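PDB 1XJC: MobB protein homolog from Geobacillus stearothermophilus, which is of unknown function but probably binds a nucleotide through a P-loop and takes part in making molybdopterin guanine dinucleotide. Local coordinates for residues 4-10 against 99-105; 12-17 against 114-118; 19-24 against 157-162. One frame throughout, in Å; residues are numbered along the deposited sequence.

Contact 1. Residues 4-10 against 99-105; sequences MNVWQVV and LVLVEGY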
# COMPACT_ATOMS: atom_id res chain seq x y z
N MSE A 4 9.04 10.09 -5.49
CA MSE A 4 7.64 9.89 -5.01
C MSE A 4 7.61 9.26 -3.64
O MSE A 4 8.49 8.47 -3.28
CB MSE A 4 6.86 8.97 -5.94
CG MSE A 4 6.54 9.53 -7.30
SE MSE A 4 5.57 8.19 -8.28
CE MSE A 4 3.84 9.00 -8.25
N ASN A 5 6.58 9.60 -2.87
CA ASN A 5 6.43 9.05 -1.54
C ASN A 5 5.60 7.76 -1.72
O ASN A 5 4.38 7.79 -1.66
CB ASN A 5 5.68 10.05 -0.65
CG ASN A 5 6.09 9.95 0.79
OD1 ASN A 5 6.29 8.86 1.31
ND2 ASN A 5 6.22 11.10 1.45
N VAL A 6 6.29 6.65 -1.93
CA VAL A 6 5.63 5.36 -2.16
C VAL A 6 5.64 4.47 -0.92
O VAL A 6 6.68 4.28 -0.31
CB VAL A 6 6.36 4.56 -3.27
CG1 VAL A 6 5.63 3.23 -3.54
CG2 VAL A 6 6.46 5.42 -4.54
N TRP A 7 4.47 3.94 -0.55
CA TRP A 7 4.37 3.04 0.59
C TRP A 7 3.65 1.77 0.19
O TRP A 7 2.72 1.81 -0.61
CB TRP A 7 3.59 3.70 1.75
CG TRP A 7 4.41 4.67 2.54
CD1 TRP A 7 4.83 5.91 2.14
CD2 TRP A 7 4.91 4.49 3.87
NE1 TRP A 7 5.57 6.50 3.14
CE2 TRP A 7 5.64 5.65 4.21
CE3 TRP A 7 4.82 3.45 4.80
CZ2 TRP A 7 6.27 5.80 5.46
CZ3 TRP A 7 5.45 3.59 6.04
CH2 TRP A 7 6.17 4.77 6.36
N GLN A 8 4.07 0.64 0.75
CA GLN A 8 3.44 -0.62 0.41
C GLN A 8 2.61 -1.20 1.54
O GLN A 8 2.89 -1.01 2.73
CB GLN A 8 4.49 -1.64 0.01
CG GLN A 8 5.15 -1.39 -1.32
CD GLN A 8 6.25 -2.38 -1.59
OE1 GLN A 8 5.99 -3.56 -1.88
NE2 GLN A 8 7.50 -1.92 -1.49
N VAL A 9 1.57 -1.93 1.15
CA VAL A 9 0.69 -2.60 2.09
C VAL A 9 0.78 -4.06 1.65
O VAL A 9 0.39 -4.41 0.53
CB VAL A 9 -0.76 -2.08 1.97
CG1 VAL A 9 -1.70 -2.98 2.79
CG2 VAL A 9 -0.83 -0.63 2.48
N VAL A 10 1.34 -4.91 2.51
CA VAL A 10 1.49 -6.32 2.18
C VAL A 10 0.80 -7.24 3.19
O VAL A 10 0.72 -6.94 4.39
CB VAL A 10 2.99 -6.72 2.10
CG1 VAL A 10 3.67 -5.91 1.01
CG2 VAL A 10 3.68 -6.48 3.45
N LEU A 99 1.45 10.96 -2.56
CA LEU A 99 1.50 9.64 -1.93
C LEU A 99 1.00 8.57 -2.89
O LEU A 99 -0.02 8.76 -3.56
CB LEU A 99 0.61 9.63 -0.68
CG LEU A 99 0.38 8.27 0.02
CD1 LEU A 99 1.70 7.82 0.67
CD2 LEU A 99 -0.74 8.36 1.07
N VAL A 100 1.71 7.46 -2.93
CA VAL A 100 1.32 6.32 -3.75
C VAL A 100 1.28 5.11 -2.81
O VAL A 100 2.29 4.77 -2.19
CB VAL A 100 2.33 6.02 -4.90
CG1 VAL A 100 1.83 4.82 -5.73
CG2 VAL A 100 2.46 7.25 -5.80
N LEU A 101 0.11 4.50 -2.69
CA LEU A 101 -0.04 3.33 -1.85
C LEU A 101 -0.08 2.12 -2.76
O LEU A 101 -0.93 2.02 -3.66
CB LEU A 101 -1.32 3.41 -1.02
CG LEU A 101 -1.27 4.56 -0.03
CD1 LEU A 101 -2.64 4.72 0.64
CD2 LEU A 101 -0.18 4.30 1.04
N VAL A 102 0.85 1.21 -2.51
CA VAL A 102 0.99 0.00 -3.29
C VAL A 102 0.62 -1.24 -2.50
O VAL A 102 1.21 -1.50 -1.44
CB VAL A 102 2.46 -0.14 -3.76
CG1 VAL A 102 2.65 -1.46 -4.48
CG2 VAL A 102 2.84 1.05 -4.64
N GLU A 103 -0.35 -1.99 -3.01
CA GLU A 103 -0.77 -3.22 -2.36
C GLU A 103 -0.09 -4.41 -3.04
O GLU A 103 -0.36 -4.71 -4.20
CB GLU A 103 -2.29 -3.36 -2.44
CG GLU A 103 -2.88 -4.24 -1.36
CD GLU A 103 -4.36 -4.50 -1.54
OE1 GLU A 103 -5.13 -3.58 -1.88
OE2 GLU A 103 -4.77 -5.65 -1.32
N GLY A 104 0.82 -5.08 -2.33
CA GLY A 104 1.52 -6.22 -2.91
C GLY A 104 2.95 -5.88 -3.34
O GLY A 104 3.56 -4.97 -2.78
N TYR A 105 3.48 -6.63 -4.31
CA TYR A 105 4.85 -6.42 -4.82
C TYR A 105 5.82 -6.50 -3.64
O TYR A 105 6.78 -5.71 -3.54
CB TYR A 105 4.97 -5.05 -5.49
CG TYR A 105 4.00 -4.82 -6.63
CD1 TYR A 105 4.30 -5.26 -7.93
CD2 TYR A 105 2.77 -4.22 -6.41
CE1 TYR A 105 3.38 -5.09 -8.98
CE2 TYR A 105 1.85 -4.05 -7.44
CZ TYR A 105 2.16 -4.48 -8.72
OH TYR A 105 1.21 -4.33 -9.71
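Val6 and Val100, Trp7 and Leu101, Gln8 and Val102, and Val9 and Glu103 pair in register as two neighbouring parallel strands in the middle of a P-loop NTPase-like sheet. Strand 6-10 leads into the probable P-loop; strand 99-103, a run of aliphatic residues ending in an acid, is consistent with a Walker B strand.

The side chains alternate between the two faces of the sheet. On one face Val6 lies beside Val100 and points the same way, while its CG1 reaches on at a slant to CG2 of Val102, 3.7 Å off. That branch is turned there because CG1 stands anti to the backbone N (chi1 -178°). Gln8 runs alongside Val102, its CG 3.8 Å from Val102 CB. Helix 85-92 covers this face, with Leu89 on Val100 and Leu85 on Val102.

On the other face the aliphatic part of Trp7 does the near touching: its CB lies 3.9 Å from Leu101 CD2. The indole leads away from strand 99-103, and its CD1 meets Leu99 CD1 obliquely at 4.0 Å. At the indole edge, in the ring plane, Asn5 OD1 takes a weak hydrogen bond from Trp7 NE1, within the same segment. Val9 and Glu103 follow on this face, both reaching Lys17 of helix 17-30.

Five backbone hydrogen bonds join the strands. Those accepted by Val100 O and by Trp7 O are the straightest, with N-H...O angles of 170° and 169°. The ladder runs past the strand ends, from Asn5 O to Gly104 N. Gly104 has a positive phi, and a CB there would jam against the preceding carbonyl; its N gives the last bond, 3.0 Å to Val9 O.

Contact 2. Residues 12-17 against 114-118; sequences YKHSGK and VLVRS
Arg117 lies along the backbone of the 12-17 loop, which carries Gly16 and Lys17 of the probable P-loop, just past the end of strand 114-116. From CB the chain first puts CG against Ser15 CA, 3.6 Å away. CD then passes Lys13 O at 3.4 Å. A bend at chi3 (-61°) swings the guanidinium round, with NE held by a salt bridge to Asp121 of helix 119-125. NH1 turns to the Lys13 carbonyl and gives it a weak hydrogen bond of 3.1 Å to O, the angle at H being only 122°. NH2 lies 3.7 Å from Tyr12 CB, which sits over one guanidinium face, offset toward the rim. The Tyr12 ring is tilted 32° from that plane, and its OH bonds to Ser124.

The loop opens with a type II turn from Tyr12 to Ser15, closed on one acceptor: Tyr12 O takes both Ser15 N and Ser15 OG, the latter at 2.7 Å and in the carbonyl plane. A water bridges Tyr12 N to Leu115 O. Deeper in, Leu115 packs its CD2 3.3 Å from Gly16 C and its CD1 3.8 Å from Lys17 CB. At Gly16 the backbone angles alone call for glycine, since a CB would jam on the Ser15 carbonyl, and the leucine CD2 leaves little room besides.

Arg117 thus meets the loop largely through backbone and aliphatic carbon. Asp121, on the helix that follows strand 112-116, probably balances most of its charge, and the Lys13 carbonyl adds only a weak hydrogen bond.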
# COMPACT_ATOMS: atom_id res chain seq x y z
N TYR A 12 -1.51 -11.46 3.34
CA TYR A 12 -2.25 -12.51 2.66
C TYR A 12 -3.74 -12.17 2.57
O TYR A 12 -4.17 -11.10 3.03
CB TYR A 12 -2.02 -13.83 3.40
CG TYR A 12 -0.56 -14.26 3.34
CD1 TYR A 12 0.04 -14.57 2.12
CD2 TYR A 12 0.24 -14.30 4.49
CE1 TYR A 12 1.40 -14.92 2.04
CE2 TYR A 12 1.59 -14.65 4.43
CZ TYR A 12 2.16 -14.96 3.21
OH TYR A 12 3.49 -15.31 3.12
N LYS A 13 -4.51 -13.06 1.95
CA LYS A 13 -5.95 -12.86 1.78
C LYS A 13 -6.66 -12.62 3.11
O LYS A 13 -6.36 -13.28 4.10
CB LYS A 13 -6.56 -14.09 1.08
CG LYS A 13 -8.09 -14.16 1.17
CD LYS A 13 -8.72 -14.71 -0.10
CE LYS A 13 -8.65 -13.69 -1.23
NZ LYS A 13 -9.31 -14.18 -2.48
N HIS A 14 -7.56 -11.64 3.13
CA HIS A 14 -8.33 -11.29 4.34
C HIS A 14 -7.46 -10.91 5.54
O HIS A 14 -7.88 -11.07 6.68
CB HIS A 14 -9.25 -12.46 4.74
CG HIS A 14 -10.14 -12.94 3.62
ND1 HIS A 14 -10.62 -14.23 3.55
CD2 HIS A 14 -10.66 -12.29 2.55
CE1 HIS A 14 -11.40 -14.35 2.49
NE2 HIS A 14 -11.44 -13.19 1.86
N SER A 15 -6.25 -10.42 5.28
CA SER A 15 -5.37 -10.01 6.37
C SER A 15 -5.79 -8.65 6.94
O SER A 15 -5.42 -8.29 8.06
CB SER A 15 -3.94 -9.93 5.86
OG SER A 15 -3.82 -9.02 4.77
N GLY A 16 -6.55 -7.89 6.15
CA GLY A 16 -6.99 -6.56 6.56
C GLY A 16 -6.44 -5.44 5.68
O GLY A 16 -6.68 -4.25 5.93
N LYS A 17 -5.71 -5.81 4.62
CA LYS A 17 -5.16 -4.79 3.74
C LYS A 17 -6.23 -3.92 3.06
O LYS A 17 -5.97 -2.75 2.77
CB LYS A 17 -4.21 -5.40 2.70
CG LYS A 17 -4.70 -6.64 2.03
CD LYS A 17 -3.57 -7.36 1.29
CE LYS A 17 -4.10 -8.56 0.55
NZ LYS A 17 -3.02 -9.23 -0.23
N VAL A 114 2.95 -4.24 7.20
CA VAL A 114 2.65 -5.65 7.02
C VAL A 114 1.40 -6.01 7.83
O VAL A 114 1.31 -5.71 9.03
CB VAL A 114 3.84 -6.53 7.50
CG1 VAL A 114 3.51 -8.01 7.32
CG2 VAL A 114 5.13 -6.16 6.72
N LEU A 115 0.42 -6.63 7.16
CA LEU A 115 -0.81 -7.06 7.81
C LEU A 115 -0.73 -8.57 8.01
O LEU A 115 -0.40 -9.32 7.07
CB LEU A 115 -2.03 -6.68 6.96
CG LEU A 115 -2.36 -5.19 7.11
CD1 LEU A 115 -2.15 -4.50 5.80
CD2 LEU A 115 -3.79 -5.01 7.61
N VAL A 116 -1.01 -9.01 9.23
CA VAL A 116 -0.92 -10.43 9.54
C VAL A 116 -2.13 -10.93 10.31
O VAL A 116 -2.60 -10.27 11.24
CB VAL A 116 0.37 -10.75 10.37
CG1 VAL A 116 1.63 -10.30 9.58
CG2 VAL A 116 0.33 -10.05 11.70
N ARG A 117 -2.62 -12.11 9.92
CA ARG A 117 -3.77 -12.71 10.60
C ARG A 117 -3.29 -13.55 11.78
O ARG A 117 -4.04 -13.79 12.73
CB ARG A 117 -4.53 -13.62 9.64
CG ARG A 117 -4.94 -12.95 8.33
CD ARG A 117 -5.30 -14.01 7.29
NE ARG A 117 -4.16 -14.88 6.99
CZ ARG A 117 -4.13 -15.76 5.99
NH1 ARG A 117 -5.17 -15.90 5.17
NH2 ARG A 117 -3.04 -16.50 5.80
N SER A 118 -2.04 -13.96 11.72
CA SER A 118 -1.51 -14.86 12.74
C SER A 118 0.01 -14.81 12.87
O SER A 118 0.70 -14.17 12.08
CB SER A 118 -1.89 -16.28 12.35
OG SER A 118 -1.35 -16.56 11.06
O HOH W 1 -1.10 -11.71 6.12

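Contact 3. Residues 19-24 against 157-162; sequences TLMEKW and YIPWLM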
# COMPACT_ATOMS: atom_id res chain seq x y z
N THR A 19 -9.08 -2.91 4.44
CA THR A 19 -9.45 -1.93 5.45
C THR A 19 -8.38 -0.84 5.50
O THR A 19 -8.69 0.34 5.42
CB THR A 19 -9.62 -2.61 6.82
OG1 THR A 19 -10.87 -3.31 6.83
CG2 THR A 19 -9.58 -1.58 7.97
N LEU A 20 -7.10 -1.23 5.62
CA LEU A 20 -6.02 -0.24 5.66
C LEU A 20 -5.98 0.65 4.42
O LEU A 20 -5.93 1.87 4.53
CB LEU A 20 -4.67 -0.91 5.83
CG LEU A 20 -3.51 0.10 5.81
CD1 LEU A 20 -3.65 1.10 6.97
CD2 LEU A 20 -2.19 -0.64 5.91
N MSE A 21 -6.01 0.04 3.23
CA MSE A 21 -5.98 0.83 1.98
C MSE A 21 -7.11 1.84 1.94
O MSE A 21 -6.91 3.02 1.65
CB MSE A 21 -6.10 -0.09 0.75
CG MSE A 21 -4.86 -0.91 0.43
SE MSE A 21 -3.33 0.18 -0.10
CE MSE A 21 -3.80 0.51 -1.97
N GLU A 22 -8.32 1.39 2.24
CA GLU A 22 -9.46 2.29 2.20
C GLU A 22 -9.36 3.45 3.16
O GLU A 22 -9.57 4.61 2.79
CB GLU A 22 -10.76 1.51 2.45
CG GLU A 22 -11.36 0.99 1.15
CD GLU A 22 -12.62 0.15 1.34
OE1 GLU A 22 -13.45 0.48 2.24
OE2 GLU A 22 -12.78 -0.82 0.57
N LYS A 23 -9.02 3.16 4.41
CA LYS A 23 -8.93 4.20 5.41
C LYS A 23 -7.75 5.13 5.18
O LYS A 23 -7.86 6.33 5.40
CB LYS A 23 -8.83 3.58 6.81
CG LYS A 23 -10.12 2.90 7.24
CD LYS A 23 -9.96 2.23 8.60
CE LYS A 23 -11.22 1.47 8.96
NZ LYS A 23 -12.39 2.40 8.97
N TRP A 24 -6.63 4.57 4.73
CA TRP A 24 -5.44 5.37 4.50
C TRP A 24 -5.69 6.30 3.31
O TRP A 24 -5.41 7.49 3.39
CB TRP A 24 -4.23 4.47 4.23
CG TRP A 24 -2.90 5.13 4.40
CD1 TRP A 24 -2.65 6.46 4.59
CD2 TRP A 24 -1.63 4.48 4.41
NE1 TRP A 24 -1.30 6.68 4.73
CE2 TRP A 24 -0.65 5.48 4.62
CE3 TRP A 24 -1.21 3.14 4.27
CZ2 TRP A 24 0.72 5.19 4.69
CZ3 TRP A 24 0.16 2.85 4.34
CH2 TRP A 24 1.10 3.87 4.55
N TYR A 157 -3.56 3.93 14.21
CA TYR A 157 -2.58 3.71 13.15
C TYR A 157 -2.66 4.63 11.93
O TYR A 157 -1.64 4.87 11.29
CB TYR A 157 -2.49 2.22 12.73
CG TYR A 157 -3.73 1.57 12.16
CD1 TYR A 157 -4.23 1.93 10.90
CD2 TYR A 157 -4.37 0.54 12.86
CE1 TYR A 157 -5.33 1.27 10.36
CE2 TYR A 157 -5.47 -0.12 12.32
CZ TYR A 157 -5.95 0.24 11.08
OH TYR A 157 -7.03 -0.42 10.55
N ILE A 158 -3.83 5.18 11.62
CA ILE A 158 -3.95 6.08 10.47
C ILE A 158 -3.21 7.39 10.76
O ILE A 158 -2.36 7.81 9.97
CB ILE A 158 -5.44 6.35 10.13
CG1 ILE A 158 -6.08 5.05 9.60
CG2 ILE A 158 -5.55 7.47 9.10
CD1 ILE A 158 -5.43 4.50 8.29
N PRO A 159 -3.48 8.05 11.91
CA PRO A 159 -2.74 9.29 12.17
C PRO A 159 -1.23 8.97 12.26
O PRO A 159 -0.38 9.77 11.83
CB PRO A 159 -3.32 9.77 13.51
CG PRO A 159 -4.75 9.30 13.41
CD PRO A 159 -4.59 7.88 12.88
N TRP A 160 -0.88 7.81 12.80
CA TRP A 160 0.53 7.45 12.90
C TRP A 160 1.17 7.34 11.50
O TRP A 160 2.27 7.88 11.23
CB TRP A 160 0.69 6.12 13.63
CG TRP A 160 2.11 5.74 13.89
CD1 TRP A 160 2.88 6.13 14.95
CD2 TRP A 160 2.96 4.95 13.05
NE1 TRP A 160 4.16 5.63 14.83
CE2 TRP A 160 4.23 4.90 13.67
CE3 TRP A 160 2.77 4.28 11.84
CZ2 TRP A 160 5.31 4.21 13.11
CZ3 TRP A 160 3.84 3.59 11.28
CH2 TRP A 160 5.09 3.56 11.92
N LEU A 161 0.48 6.64 10.61
CA LEU A 161 0.98 6.47 9.24
C LEU A 161 1.06 7.80 8.51
O LEU A 161 2.06 8.08 7.85
CB LEU A 161 0.11 5.48 8.46
CG LEU A 161 0.21 4.03 8.92
CD1 LEU A 161 -0.85 3.17 8.24
CD2 LEU A 161 1.61 3.52 8.58
N MSE A 162 0.02 8.62 8.62
CA MSE A 162 0.02 9.92 7.95
C MSE A 162 1.24 10.73 8.42
O MSE A 162 1.93 11.39 7.62
CB MSE A 162 -1.29 10.67 8.25
CG MSE A 162 -2.52 10.02 7.61
SE MSE A 162 -2.45 10.13 5.65
CE MSE A 162 -3.13 11.94 5.46
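Helix 17-30, which follows the probable P-loop, meets the C-terminal helix 154-166 where Trp24 receives Leu161 and Met162. The two short helical segments cross at -65°, with axes 10.7 Å apart at closest approach, and side chains do most of the work between them.

Trp24 reaches toward segment 157-162 because chi1 (-162°) sets CG opposite the backbone N. Leu161 comes down on one face of the indole in a CH-pi contact: CD1 is 3.9 Å from the centroid of the six-membered ring and only 9° off its normal. Its CB lies 3.8 Å from Trp24 CZ2. At the ring edge the selenium of Met162, here selenomethionine, is 3.8 Å from NE1, a Met-aromatic contact. That buried NE1 has no hydrogen-bond partner in the model.

Leu20 CD1 wedges in next to Leu161 CD1 at 3.7 Å and Tyr157 CE1 at 3.8 Å, while the Tyr157 hydroxyl bonds to Leu151 O. Ile158 CD1 fits against Lys23 CB, 3.8 Å off.

With an alanine in place of Trp24, Leu161 and Met162 would probably lose the ring they pack on, leaving a gap between the two helices.

Leu20, Trp24 and Leu161 all also touch Val113, so both helices cover the same face of the central sheet, as in the layered alpha/beta fold of P-loop NTPases.

Overall arrangement
From the N terminus the chain lays down strand 6-10, the 12-17 loop and helix 17-30 in quick succession, and each later finds its partner in the same order: 99-105 in contact 1, 114-118 in contact 2 and 157-162 in contact 3. The closed loops therefore cross pairwise, and none nests within another. Contact 1 brings strand 99-103 to one side of strand 6-10; strand 112-116 pairs with the other, and its C-terminal end carries contact 2. Contact 3 sets the C-terminal helix beside helix 17-30, on the same face of the sheet. Val9, Leu101 and Glu103 touch Met21 or Trp24, and Leu115 touches Leu20, joining the sheet to helix 17-30.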